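Local structure of activated BY transcription factor SSRB (2WNW) at residues F52-G57 / E120-P125; N61-K66 / I352-Q357; E234-D239 / G264-W269; A257-I262 / L285-L290. The protein is a glycosyl hydrolase family 30 protein that joins a TIM-barrel domain to a beta-sandwich domain, with a biological role that is not established. All blocks are in the same frame, centred on the assembly; numbering follows the deposited sequence.

Overall arrangement
All four contacts belong to the TIM-barrel part of the chain. Contact 3 joins two neighbouring barrel strands, its centre about 11 Å from the chain centre, and the side chain of His268 there lies about 4 Å from a bound glycerol, which probably comes from the crystallisation liquor, though such molecules often mark pockets. Contact 4, centred about 11 Å from contact 3, touches it directly: Lys289 NZ forms a salt bridge of 2.8 Å with Glu234 OE2, and strand 289-294 lies beside strand 264-268. Contacts 1 and 2, with centres about 14 Å apart, also meet, Asn61 ND2 lying 2.9 Å from Ala121 O in a probable hydrogen bond. Contacts 2 and 4 fall on opposite sides of the chain centre, their centres about 41 Å apart.

Contact 1 (F52-G57 / E120-P125); sequences FTEGAG and EAHLIP
Leu123 and His122 meet the start of helix 54-61 just after barrel strand 48-51 of the TIM barrel, where Thr53 is the N-cap: Thr53 OG1 accepts from Ala56 N (3.1 Å) and also bonds to Asn332. The tight part is a methyl and a glycine packed on backbone. Leu123 CD2 presses against the backbone of this cap, 3.3 Å from Thr53 C and 3.6 Å from Glu54 N, while Phe52 CB touches Leu123 CD2 more loosely, at 4.3 Å, and the Phe52 ring leads away toward helix 124-133. Gly57 belongs to the tight part too, its CA 3.1 Å from His122 O in a CA-H...O contact; the closeness of that carbonyl is possible because glycine has no side chain on this side.

Toward the partly exposed His122 the contact turns polar. Glu54 and His122 run side by side, the glutamate CG anti to its own N (chi1 164°), which brings OE1 to the ND1 edge of the imidazole. Arg118 and the backbone N of Leu97 hold the other oxygen, OE2. The imidazole is turned 73° from the carboxylate, and His122 ND1 donates to Glu54 OE1 at 2.7 Å, almost straight at 176°, with the oxygen in the ring plane but the nitrogen above the carboxylate plane.

Contact 2 (N61-K66 / I352-Q357); sequences NSMSEK and IQYDAQ
Met63 lies over one face of the Tyr354 ring in a Met-aromatic contact that joins the turn between helices 54-61 and 65-76 to strand 352-355, the middle strand of a small three-stranded sheet. The two side chains run antiparallel: Tyr354 reaches from the strand toward the turn, and Met63 runs back over the ring toward the strand. The evidence for a face-on approach is the position of Met63 CG, 3.7 Å from the ring centroid and 9° off the ring normal, a CH-pi contact over the centre. Met63 SD is farther, 4.8 Å from the centroid, yet still above the face. A bend at chi3 (141°) brings the methyl back down, so that Met63 CE reaches Tyr354 CG and CB, each at 3.8 Å.

With chi1 at 175°, the Tyr354 ring swings away from its own backbone N and its phenol reaches the turn, where Tyr354 OH lies 3.4 Å from Met63 CA. No hydrogen bond crosses between the segments; the hydroxyl bonds instead to Asp359, whose other carboxylate oxygen bonds to Ser64, the N-cap of helix 65-76. Leu334 and Leu361, on the two flanking strands, pack against both Met63 and Tyr354. At the exposed margin Ser62, whose hydroxyl bonds to Val59 O, meets the ring at its edge, Ser62 OG standing 3.6 Å from Tyr354 CE1.

Contact 3 (E234-D239 / G264-W269); sequences EIYIWD and GLAFHW
Ile237 is gripped by the neighbouring strand through two backbone hydrogen bonds: its N donates to Gly264 O at 3.1 Å, and Ala266 N donates to Ile237 O at 3.0 Å. A third, from Asp239 N to Ala266 O, is weak at 124°. CA-H...O contacts supplement them, with Tyr236 CA near Gly264 O and Leu265 CA near Ile237 O.

The bridges Tyr236 with Gly264 and Ile237 with Leu265 are parallel, and they place these strands side by side in the eight-stranded parallel barrel of the TIM fold. Gly264 adopts backbone angles that call for glycine, and a ring carbon of Tyr236, CD1, comes close to its carbonyl carbon.

Apolar packing involves both faces. Ile237 and Leu265 share the face covered by helix 245-252, where Ile237 CG1 packs against Leu265 CG at 3.9 Å; Tyr236, on the other face, touches Ala266 CB through its CB at 4.1 Å.

Polar side chains gather at the C-terminal end. His268 NE2 donates to Asp239 OD1 at 2.7 Å; the oxygen lies 24° out of the imidazole plane, and the nitrogen meets it from above the carboxylate plane. Asp239 OD1 also bonds to Ser293, and OD2 holds Arg87 and Ser192, a network that would fix the carboxylate rotation. At the other end Tyr236 OH donates to Glu234 OE1 (2.7 Å), which Lys138 also engages.

Contact 4 (A257-I262 / L285-L290); sequences ANYKGI and LPDKKL
Helix 256-261 ends as Ile262 departs from helical angles, and across the contact a type I beta turn from Leu285 to Lys288, closed by Lys288 N to Leu285 O, leads into barrel strand 289-294. Lys288 links these two backbones. A bend at chi2 (-56°) followed by an extended end takes its ammonium to the helix terminus, where Lys288 NZ donates to Tyr259 O at 2.6 Å and to Ile262 O at 2.7 Å.

The same lysine lies across one face of the Tyr259 ring. Lys288 CE sits 3.8 Å from the ring centroid in a CH-pi contact, and Lys288 NZ, at 4.3 Å from it and 7° off the normal, makes a cation-pi interaction. Leu285 CD2 meets the ring in its plane, 3.9 Å from Tyr259 CE1. At the hydroxyl of the ring a water joins the two segments, 2.7 Å from Tyr259 OH and accepting from Asp287 N.

Tyr259, Ile262 and Leu285 all also pack on Phe253, in the helix-to-strand connections of the TIM barrel. Two carbonyls and an aromatic face thus surround one ammonium at the C-terminal end of a helix, where the helix dipole would probably favour its positive charge.

Contact 1 (F52-G57 / E120-P125)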
loop_
_atom_site.group_PDB
_atom_site.type_symbol
_atom_site.label_atom_id
_atom_site.label_comp_id
_atom_site.label_asym_id
_atom_site.label_seq_id
_atom_site.Cartn_x
_atom_site.Cartn_y
_atom_site.Cartn_z
ATOM N N PHE A 52 -17.921 -9.366 22.990
ATOM C CA PHE A 52 -18.932 -9.876 23.899
ATOM C C PHE A 52 -19.903 -8.714 24.105
ATOM O O PHE A 52 -19.496 -7.643 24.554
ATOM C CB PHE A 52 -18.331 -10.228 25.267
ATOM C CG PHE A 52 -17.251 -11.274 25.226
ATOM C CD1 PHE A 52 -15.937 -10.945 25.546
ATOM C CD2 PHE A 52 -17.553 -12.595 24.919
ATOM C CE1 PHE A 52 -14.938 -11.917 25.564
ATOM C CE2 PHE A 52 -16.561 -13.577 24.933
ATOM C CZ PHE A 52 -15.253 -13.235 25.258
ATOM N N THR A 53 -21.170 -8.913 23.763
ATOM C CA THR A 53 -22.189 -7.885 23.960
ATOM C C THR A 53 -23.343 -8.549 24.694
ATOM O O THR A 53 -23.411 -9.776 24.754
ATOM C CB THR A 53 -22.728 -7.338 22.622
ATOM O OG1 THR A 53 -23.247 -8.423 21.840
ATOM C CG2 THR A 53 -21.625 -6.628 21.847
ATOM N N GLU A 54 -24.246 -7.754 25.258
ATOM C CA GLU A 54 -25.387 -8.334 25.949
ATOM C C GLU A 54 -26.147 -9.210 24.956
ATOM O O GLU A 54 -26.645 -10.277 25.311
ATOM C CB GLU A 54 -26.314 -7.247 26.501
ATOM C CG GLU A 54 -27.691 -7.787 26.889
ATOM C CD GLU A 54 -28.453 -6.873 27.825
ATOM O OE1 GLU A 54 -28.260 -6.989 29.055
ATOM O OE2 GLU A 54 -29.240 -6.040 27.333
ATOM N N GLY A 55 -26.219 -8.758 23.707
ATOM C CA GLY A 55 -26.908 -9.527 22.684
ATOM C C GLY A 55 -26.284 -10.900 22.514
ATOM O O GLY A 55 -26.978 -11.919 22.533
ATOM N N ALA A 56 -24.967 -10.933 22.335
ATOM C CA ALA A 56 -24.261 -12.199 22.170
ATOM C C ALA A 56 -24.431 -13.058 23.423
ATOM O O ALA A 56 -24.592 -14.274 23.332
ATOM C CB ALA A 56 -22.775 -11.944 21.903
ATOM N N GLY A 57 -24.400 -12.413 24.589
ATOM C CA GLY A 57 -24.546 -13.125 25.847
ATOM C C GLY A 57 -25.907 -13.777 26.005
ATOM O O GLY A 57 -26.007 -14.926 26.433
ATOM N N GLU A 120 -23.990 -9.340 35.123
ATOM C CA GLU A 120 -23.703 -10.615 35.773
ATOM C C GLU A 120 -24.519 -11.764 35.193
ATOM O O GLU A 120 -24.075 -12.911 35.180
ATOM C CB GLU A 120 -23.953 -10.507 37.285
ATOM C CG GLU A 120 -23.157 -9.388 37.939
ATOM C CD GLU A 120 -23.309 -9.337 39.449
ATOM O OE1 GLU A 120 -24.432 -9.555 39.946
ATOM O OE2 GLU A 120 -22.303 -9.059 40.134
ATOM N N ALA A 121 -25.707 -11.456 34.695
ATOM C CA ALA A 121 -26.559 -12.491 34.134
ATOM C C ALA A 121 -26.402 -12.666 32.625
ATOM O O ALA A 121 -26.504 -13.780 32.112
ATOM C CB ALA A 121 -28.013 -12.192 34.469
ATOM N N HIS A 122 -26.137 -11.570 31.921
ATOM C CA HIS A 122 -26.035 -11.611 30.464
ATOM C C HIS A 122 -24.647 -11.630 29.829
ATOM O O HIS A 122 -24.467 -12.207 28.755
ATOM C CB HIS A 122 -26.826 -10.439 29.884
ATOM C CG HIS A 122 -28.283 -10.467 30.229
ATOM N ND1 HIS A 122 -29.105 -9.374 30.072
ATOM C CD2 HIS A 122 -29.066 -11.462 30.709
ATOM C CE1 HIS A 122 -30.334 -9.692 30.441
ATOM N NE2 HIS A 122 -30.337 -10.955 30.831
ATOM N N LEU A 123 -23.670 -11.006 30.478
ATOM C CA LEU A 123 -22.325 -10.946 29.918
ATOM C C LEU A 123 -21.288 -11.845 30.569
ATOM O O LEU A 123 -20.583 -12.581 29.885
ATOM C CB LEU A 123 -21.807 -9.505 29.954
ATOM C CG LEU A 123 -22.367 -8.544 28.906
ATOM C CD1 LEU A 123 -22.060 -7.114 29.296
ATOM C CD2 LEU A 123 -21.761 -8.875 27.552
ATOM N N ILE A 124 -21.193 -11.778 31.891
ATOM C CA ILE A 124 -20.198 -12.551 32.618
ATOM C C ILE A 124 -20.180 -14.059 32.358
ATOM O O ILE A 124 -19.105 -14.661 32.306
ATOM C CB ILE A 124 -20.294 -12.243 34.133
ATOM C CG1 ILE A 124 -19.980 -10.755 34.346
ATOM C CG2 ILE A 124 -19.317 -13.107 34.923
ATOM C CD1 ILE A 124 -19.899 -10.321 35.794
ATOM N N PRO A 125 -21.353 -14.695 32.190
ATOM C CA PRO A 125 -21.330 -16.142 31.933
ATOM C C PRO A 125 -20.567 -16.480 30.645
ATOM O O PRO A 125 -19.727 -17.380 30.624
ATOM C CB PRO A 125 -22.813 -16.494 31.842
ATOM C CG PRO A 125 -23.429 -15.540 32.818
ATOM C CD PRO A 125 -22.725 -14.238 32.469
#

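Contact 2 (N61-K66 / I352-Q357)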
loop_
_atom_site.group_PDB
_atom_site.type_symbol
_atom_site.label_atom_id
_atom_site.label_comp_id
_atom_site.label_asym_id
_atom_site.label_seq_id
_atom_site.Cartn_x
_atom_site.Cartn_y
_atom_site.Cartn_z
ATOM N N ASN A 61 -26.611 -17.684 26.305
ATOM C CA ASN A 61 -27.354 -18.259 27.421
ATOM C C ASN A 61 -28.517 -19.139 26.951
ATOM O O ASN A 61 -28.932 -20.049 27.664
ATOM C CB ASN A 61 -27.897 -17.154 28.335
ATOM C CG ASN A 61 -26.805 -16.431 29.112
ATOM O OD1 ASN A 61 -25.668 -16.897 29.204
ATOM N ND2 ASN A 61 -27.158 -15.292 29.697
ATOM N N SER A 62 -29.034 -18.873 25.754
ATOM C CA SER A 62 -30.159 -19.642 25.226
ATOM C C SER A 62 -29.747 -20.958 24.575
ATOM O O SER A 62 -30.604 -21.747 24.175
ATOM C CB SER A 62 -30.942 -18.804 24.211
ATOM O OG SER A 62 -30.247 -18.715 22.978
ATOM N N MET A 63 -28.444 -21.200 24.465
ATOM C CA MET A 63 -27.948 -22.432 23.849
ATOM C C MET A 63 -28.013 -23.607 24.814
ATOM O O MET A 63 -27.920 -23.430 26.034
ATOM C CB MET A 63 -26.490 -22.278 23.411
ATOM C CG MET A 63 -26.192 -21.118 22.483
ATOM S SD MET A 63 -24.414 -21.014 22.198
ATOM C CE MET A 63 -24.394 -20.578 20.462
ATOM N N SER A 64 -28.162 -24.808 24.263
ATOM C CA SER A 64 -28.189 -26.011 25.081
ATOM C C SER A 64 -26.776 -26.122 25.637
ATOM O O SER A 64 -25.855 -25.492 25.117
ATOM C CB SER A 64 -28.504 -27.237 24.225
ATOM O OG SER A 64 -27.457 -27.496 23.306
ATOM N N GLU A 65 -26.588 -26.916 26.684
ATOM C CA GLU A 65 -25.257 -27.045 27.256
ATOM C C GLU A 65 -24.288 -27.651 26.246
ATOM O O GLU A 65 -23.098 -27.322 26.237
ATOM C CB GLU A 65 -25.299 -27.892 28.529
ATOM C CG GLU A 65 -24.425 -27.324 29.636
ATOM C CD GLU A 65 -24.836 -25.913 30.042
ATOM O OE1 GLU A 65 -24.078 -25.264 30.791
ATOM O OE2 GLU A 65 -25.919 -25.452 29.622
ATOM N N LYS A 66 -24.803 -28.528 25.391
ATOM C CA LYS A 66 -23.986 -29.168 24.366
ATOM C C LYS A 66 -23.486 -28.106 23.388
ATOM O O LYS A 66 -22.299 -28.047 23.066
ATOM C CB LYS A 66 -24.815 -30.213 23.614
ATOM C CG LYS A 66 -24.050 -30.983 22.549
ATOM C CD LYS A 66 -24.934 -32.047 21.905
ATOM C CE LYS A 66 -24.167 -32.881 20.885
ATOM N NZ LYS A 66 -25.019 -33.969 20.304
ATOM N N ILE A 352 -20.734 -16.304 13.686
ATOM C CA ILE A 352 -21.487 -17.467 14.129
ATOM C C ILE A 352 -22.861 -16.989 14.563
ATOM O O ILE A 352 -22.990 -15.999 15.285
ATOM C CB ILE A 352 -20.806 -18.205 15.310
ATOM C CG1 ILE A 352 -19.488 -18.822 14.845
ATOM C CG2 ILE A 352 -21.729 -19.308 15.840
ATOM C CD1 ILE A 352 -18.801 -19.678 15.896
ATOM N N GLN A 353 -23.892 -17.676 14.086
ATOM C CA GLN A 353 -25.255 -17.333 14.447
ATOM C C GLN A 353 -25.934 -18.577 14.994
ATOM O O GLN A 353 -25.590 -19.701 14.622
ATOM C CB GLN A 353 -25.998 -16.755 13.240
ATOM C CG GLN A 353 -25.562 -15.321 12.935
ATOM C CD GLN A 353 -26.235 -14.737 11.711
ATOM O OE1 GLN A 353 -25.853 -15.031 10.577
ATOM N NE2 GLN A 353 -27.249 -13.909 11.934
ATOM N N TYR A 354 -26.888 -18.373 15.894
ATOM C CA TYR A 354 -27.564 -19.490 16.531
ATOM C C TYR A 354 -29.087 -19.440 16.490
ATOM O O TYR A 354 -29.703 -18.407 16.754
ATOM C CB TYR A 354 -27.076 -19.594 17.982
ATOM C CG TYR A 354 -27.781 -20.639 18.808
ATOM C CD1 TYR A 354 -28.738 -20.277 19.751
ATOM C CD2 TYR A 354 -27.486 -21.995 18.652
ATOM C CE1 TYR A 354 -29.386 -21.234 20.525
ATOM C CE2 TYR A 354 -28.130 -22.963 19.422
ATOM C CZ TYR A 354 -29.075 -22.575 20.354
ATOM O OH TYR A 354 -29.710 -23.522 21.121
ATOM N N ASP A 355 -29.677 -20.580 16.151
ATOM C CA ASP A 355 -31.124 -20.735 16.075
ATOM C C ASP A 355 -31.562 -21.548 17.290
ATOM O O ASP A 355 -31.368 -22.764 17.345
ATOM C CB ASP A 355 -31.488 -21.444 14.768
ATOM C CG ASP A 355 -32.885 -22.028 14.779
ATOM O OD1 ASP A 355 -33.794 -21.432 15.398
ATOM O OD2 ASP A 355 -33.071 -23.088 14.147
ATOM N N ALA A 356 -32.148 -20.860 18.265
ATOM C CA ALA A 356 -32.587 -21.488 19.507
ATOM C C ALA A 356 -33.672 -22.545 19.340
ATOM O O ALA A 356 -33.631 -23.586 19.999
ATOM C CB ALA A 356 -33.052 -20.417 20.493
ATOM N N GLN A 357 -34.640 -22.285 18.468
ATOM C CA GLN A 357 -35.730 -23.231 18.247
ATOM C C GLN A 357 -35.244 -24.631 17.890
ATOM O O GLN A 357 -35.703 -25.616 18.464
ATOM C CB GLN A 357 -36.659 -22.733 17.140
ATOM C CG GLN A 357 -37.458 -21.495 17.499
ATOM C CD GLN A 357 -38.538 -21.197 16.476
ATOM O OE1 GLN A 357 -39.258 -20.202 16.588
ATOM N NE2 GLN A 357 -38.660 -22.062 15.471
#

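Contact 3 (E234-D239 / G264-W269)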
loop_
_atom_site.group_PDB
_atom_site.type_symbol
_atom_site.label_atom_id
_atom_site.label_comp_id
_atom_site.label_asym_id
_atom_site.label_seq_id
_atom_site.Cartn_x
_atom_site.Cartn_y
_atom_site.Cartn_z
ATOM N N GLU A 234 -3.950 -0.228 29.099
ATOM C CA GLU A 234 -3.721 0.491 27.850
ATOM C C GLU A 234 -4.965 1.330 27.587
ATOM O O GLU A 234 -6.081 0.894 27.871
ATOM C CB GLU A 234 -3.525 -0.464 26.663
ATOM C CG GLU A 234 -2.328 -1.398 26.742
ATOM C CD GLU A 234 -2.065 -2.100 25.418
ATOM O OE1 GLU A 234 -3.010 -2.229 24.609
ATOM O OE2 GLU A 234 -0.917 -2.532 25.185
ATOM N N ILE A 235 -4.774 2.533 27.058
ATOM C CA ILE A 235 -5.902 3.395 26.730
ATOM C C ILE A 235 -5.815 3.802 25.263
ATOM O O ILE A 235 -4.773 4.276 24.797
ATOM C CB ILE A 235 -5.935 4.671 27.597
ATOM C CG1 ILE A 235 -6.155 4.300 29.070
ATOM C CG2 ILE A 235 -7.061 5.588 27.124
ATOM C CD1 ILE A 235 -6.192 5.503 30.012
ATOM N N TYR A 236 -6.910 3.593 24.540
ATOM C CA TYR A 236 -6.989 3.935 23.122
ATOM C C TYR A 236 -7.988 5.065 22.913
ATOM O O TYR A 236 -8.958 5.193 23.664
ATOM C CB TYR A 236 -7.446 2.719 22.303
ATOM C CG TYR A 236 -6.437 1.598 22.231
ATOM C CD1 TYR A 236 -5.565 1.489 21.146
ATOM C CD2 TYR A 236 -6.332 0.667 23.260
ATOM C CE1 TYR A 236 -4.606 0.477 21.092
ATOM C CE2 TYR A 236 -5.380 -0.348 23.220
ATOM C CZ TYR A 236 -4.522 -0.435 22.137
ATOM O OH TYR A 236 -3.571 -1.432 22.110
ATOM N N ILE A 237 -7.739 5.889 21.897
ATOM C CA ILE A 237 -8.639 6.983 21.559
ATOM C C ILE A 237 -9.123 6.791 20.117
ATOM O O ILE A 237 -8.707 5.846 19.441
ATOM C CB ILE A 237 -7.959 8.368 21.714
ATOM C CG1 ILE A 237 -6.687 8.438 20.869
ATOM C CG2 ILE A 237 -7.640 8.625 23.190
ATOM C CD1 ILE A 237 -6.048 9.819 20.862
ATOM N N TRP A 238 -9.991 7.697 19.669
ATOM C CA TRP A 238 -10.617 7.686 18.342
ATOM C C TRP A 238 -11.712 6.623 18.323
ATOM O O TRP A 238 -12.885 6.951 18.463
ATOM C CB TRP A 238 -9.605 7.425 17.212
ATOM C CG TRP A 238 -10.219 7.517 15.816
ATOM C CD1 TRP A 238 -10.109 6.597 14.811
ATOM C CD2 TRP A 238 -11.027 8.587 15.287
ATOM N NE1 TRP A 238 -10.795 7.023 13.697
ATOM C CE2 TRP A 238 -11.364 8.238 13.960
ATOM C CE3 TRP A 238 -11.496 9.804 15.806
ATOM C CZ2 TRP A 238 -12.150 9.063 13.144
ATOM C CZ3 TRP A 238 -12.275 10.624 14.997
ATOM C CH2 TRP A 238 -12.594 10.247 13.675
ATOM N N ASP A 239 -11.330 5.359 18.159
ATOM C CA ASP A 239 -12.294 4.255 18.152
ATOM C C ASP A 239 -13.411 4.563 17.153
ATOM O O ASP A 239 -14.599 4.435 17.461
ATOM C CB ASP A 239 -12.878 4.073 19.563
ATOM C CG ASP A 239 -13.338 2.647 19.842
ATOM O OD1 ASP A 239 -13.243 1.787 18.944
ATOM O OD2 ASP A 239 -13.793 2.384 20.976
ATOM N N GLY A 264 -2.443 4.446 22.063
ATOM C CA GLY A 264 -2.646 4.392 20.629
ATOM C C GLY A 264 -4.054 4.737 20.209
ATOM O O GLY A 264 -4.809 5.341 20.968
ATOM N N LEU A 265 -4.408 4.361 18.984
ATOM C CA LEU A 265 -5.743 4.646 18.484
ATOM C C LEU A 265 -6.414 3.375 18.016
ATOM O O LEU A 265 -5.762 2.477 17.483
ATOM C CB LEU A 265 -5.699 5.635 17.317
ATOM C CG LEU A 265 -5.120 7.035 17.552
ATOM C CD1 LEU A 265 -3.605 6.993 17.409
ATOM C CD2 LEU A 265 -5.712 7.992 16.529
ATOM N N ALA A 266 -7.720 3.299 18.236
ATOM C CA ALA A 266 -8.498 2.151 17.795
ATOM C C ALA A 266 -9.278 2.651 16.585
ATOM O O ALA A 266 -9.568 3.840 16.488
ATOM C CB ALA A 266 -9.448 1.709 18.891
ATOM N N PHE A 267 -9.607 1.765 15.651
ATOM C CA PHE A 267 -10.364 2.196 14.484
ATOM C C PHE A 267 -11.296 1.119 13.956
ATOM O O PHE A 267 -11.129 -0.065 14.251
ATOM C CB PHE A 267 -9.428 2.678 13.366
ATOM C CG PHE A 267 -8.384 1.673 12.962
ATOM C CD1 PHE A 267 -7.107 1.717 13.510
ATOM C CD2 PHE A 267 -8.682 0.678 12.035
ATOM C CE1 PHE A 267 -6.136 0.785 13.139
ATOM C CE2 PHE A 267 -7.719 -0.261 11.657
ATOM C CZ PHE A 267 -6.445 -0.203 12.212
ATOM N N HIS A 268 -12.286 1.556 13.182
ATOM C CA HIS A 268 -13.290 0.675 12.594
ATOM C C HIS A 268 -13.167 0.745 11.071
ATOM O O HIS A 268 -12.348 1.505 10.547
ATOM C CB HIS A 268 -14.690 1.122 13.032
ATOM C CG HIS A 268 -14.854 1.237 14.520
ATOM N ND1 HIS A 268 -15.971 1.798 15.102
ATOM C CD2 HIS A 268 -14.042 0.869 15.540
ATOM C CE1 HIS A 268 -15.839 1.773 16.417
ATOM N NE2 HIS A 268 -14.677 1.214 16.709
ATOM N N TRP A 269 -13.991 -0.022 10.359
ATOM C CA TRP A 269 -13.906 -0.047 8.899
ATOM C C TRP A 269 -15.132 0.447 8.144
ATOM O O TRP A 269 -15.213 0.287 6.931
ATOM C CB TRP A 269 -13.598 -1.476 8.422
ATOM C CG TRP A 269 -14.747 -2.475 8.545
ATOM C CD1 TRP A 269 -16.091 -2.198 8.578
ATOM C CD2 TRP A 269 -14.640 -3.907 8.548
ATOM N NE1 TRP A 269 -16.821 -3.367 8.594
ATOM C CE2 TRP A 269 -15.955 -4.430 8.576
ATOM C CE3 TRP A 269 -13.558 -4.801 8.524
ATOM C CZ2 TRP A 269 -16.219 -5.807 8.580
ATOM C CZ3 TRP A 269 -13.823 -6.177 8.528
ATOM C CH2 TRP A 269 -15.140 -6.660 8.556
#

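Contact 4 (A257-I262 / L285-L290)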
loop_
_atom_site.group_PDB
_atom_site.type_symbol
_atom_site.label_atom_id
_atom_site.label_comp_id
_atom_site.label_asym_id
_atom_site.label_seq_id
_atom_site.Cartn_x
_atom_site.Cartn_y
_atom_site.Cartn_z
ATOM N N ALA A 257 1.494 15.570 27.180
ATOM C CA ALA A 257 0.807 14.804 28.216
ATOM C C ALA A 257 -0.025 13.677 27.607
ATOM O O ALA A 257 -0.093 12.575 28.158
ATOM C CB ALA A 257 -0.080 15.722 29.046
ATOM N N ASN A 258 -0.655 13.958 26.469
ATOM C CA ASN A 258 -1.470 12.956 25.794
ATOM C C ASN A 258 -0.583 11.862 25.224
ATOM O O ASN A 258 -0.903 10.679 25.318
ATOM C CB ASN A 258 -2.283 13.589 24.669
ATOM C CG ASN A 258 -3.328 14.549 25.181
ATOM O OD1 ASN A 258 -3.732 14.479 26.343
ATOM N ND2 ASN A 258 -3.787 15.445 24.314
ATOM N N TYR A 259 0.537 12.264 24.636
ATOM C CA TYR A 259 1.460 11.301 24.059
ATOM C C TYR A 259 1.911 10.310 25.126
ATOM O O TYR A 259 1.966 9.105 24.884
ATOM C CB TYR A 259 2.685 12.009 23.474
ATOM C CG TYR A 259 3.619 11.051 22.775
ATOM C CD1 TYR A 259 3.397 10.674 21.450
ATOM C CD2 TYR A 259 4.674 10.455 23.462
ATOM C CE1 TYR A 259 4.205 9.723 20.829
ATOM C CE2 TYR A 259 5.484 9.502 22.853
ATOM C CZ TYR A 259 5.244 9.139 21.537
ATOM O OH TYR A 259 6.035 8.184 20.942
ATOM N N LYS A 260 2.220 10.820 26.314
ATOM C CA LYS A 260 2.674 9.970 27.408
ATOM C C LYS A 260 1.590 9.099 28.035
ATOM O O LYS A 260 1.867 7.984 28.476
ATOM C CB LYS A 260 3.319 10.820 28.509
ATOM C CG LYS A 260 4.630 11.470 28.104
ATOM C CD LYS A 260 5.247 12.239 29.265
ATOM C CE LYS A 260 6.606 12.809 28.885
ATOM N NZ LYS A 260 7.239 13.547 30.018
ATOM N N GLY A 261 0.355 9.591 28.066
ATOM C CA GLY A 261 -0.706 8.827 28.700
ATOM C C GLY A 261 -1.598 7.955 27.837
ATOM O O GLY A 261 -2.381 7.168 28.366
ATOM N N ILE A 262 -1.481 8.075 26.519
ATOM C CA ILE A 262 -2.317 7.294 25.610
ATOM C C ILE A 262 -1.473 6.309 24.799
ATOM O O ILE A 262 -0.467 6.692 24.202
ATOM C CB ILE A 262 -3.090 8.249 24.684
ATOM C CG1 ILE A 262 -4.020 9.120 25.538
ATOM C CG2 ILE A 262 -3.866 7.468 23.636
ATOM C CD1 ILE A 262 -4.720 10.216 24.774
ATOM N N LEU A 285 4.197 7.477 14.391
ATOM C CA LEU A 285 4.057 7.076 15.790
ATOM C C LEU A 285 4.424 5.604 15.935
ATOM O O LEU A 285 3.594 4.777 16.325
ATOM C CB LEU A 285 2.616 7.294 16.249
ATOM C CG LEU A 285 2.106 8.734 16.158
ATOM C CD1 LEU A 285 0.605 8.763 16.418
ATOM C CD2 LEU A 285 2.847 9.603 17.166
ATOM N N PRO A 286 5.684 5.258 15.635
ATOM C CA PRO A 286 6.145 3.872 15.730
ATOM C C PRO A 286 5.954 3.197 17.079
ATOM O O PRO A 286 5.832 1.976 17.144
ATOM C CB PRO A 286 7.618 3.970 15.333
ATOM C CG PRO A 286 7.995 5.339 15.781
ATOM C CD PRO A 286 6.810 6.160 15.336
ATOM N N ASP A 287 5.919 3.978 18.153
ATOM C CA ASP A 287 5.760 3.391 19.480
ATOM C C ASP A 287 4.316 3.296 19.963
ATOM O O ASP A 287 4.064 2.800 21.062
ATOM C CB ASP A 287 6.598 4.158 20.509
ATOM C CG ASP A 287 8.076 4.193 20.151
ATOM O OD1 ASP A 287 8.613 3.151 19.717
ATOM O OD2 ASP A 287 8.703 5.262 20.311
ATOM N N LYS A 288 3.371 3.767 19.153
ATOM C CA LYS A 288 1.959 3.698 19.526
ATOM C C LYS A 288 1.295 2.539 18.797
ATOM O O LYS A 288 1.812 2.056 17.792
ATOM C CB LYS A 288 1.248 5.008 19.184
ATOM C CG LYS A 288 1.755 6.198 19.988
ATOM C CD LYS A 288 1.655 5.930 21.482
ATOM C CE LYS A 288 2.185 7.096 22.299
ATOM N NZ LYS A 288 2.209 6.765 23.752
ATOM N N LYS A 289 0.154 2.085 19.308
ATOM C CA LYS A 289 -0.550 0.971 18.687
ATOM C C LYS A 289 -1.744 1.438 17.869
ATOM O O LYS A 289 -2.465 2.348 18.273
ATOM C CB LYS A 289 -1.002 -0.024 19.759
ATOM C CG LYS A 289 0.159 -0.683 20.491
ATOM C CD LYS A 289 -0.305 -1.770 21.444
ATOM C CE LYS A 289 0.880 -2.467 22.097
ATOM N NZ LYS A 289 0.438 -3.582 22.994
ATOM N N LEU A 290 -1.933 0.812 16.710
ATOM C CA LEU A 290 -3.039 1.134 15.813
ATOM C C LEU A 290 -3.892 -0.125 15.734
ATOM O O LEU A 290 -3.678 -0.995 14.895
ATOM C CB LEU A 290 -2.499 1.519 14.436
ATOM C CG LEU A 290 -1.503 2.686 14.466
ATOM C CD1 LEU A 290 -0.944 2.924 13.067
ATOM C CD2 LEU A 290 -2.189 3.944 14.990
HETATM O O HOH W 1 5.955 6.863 18.561
#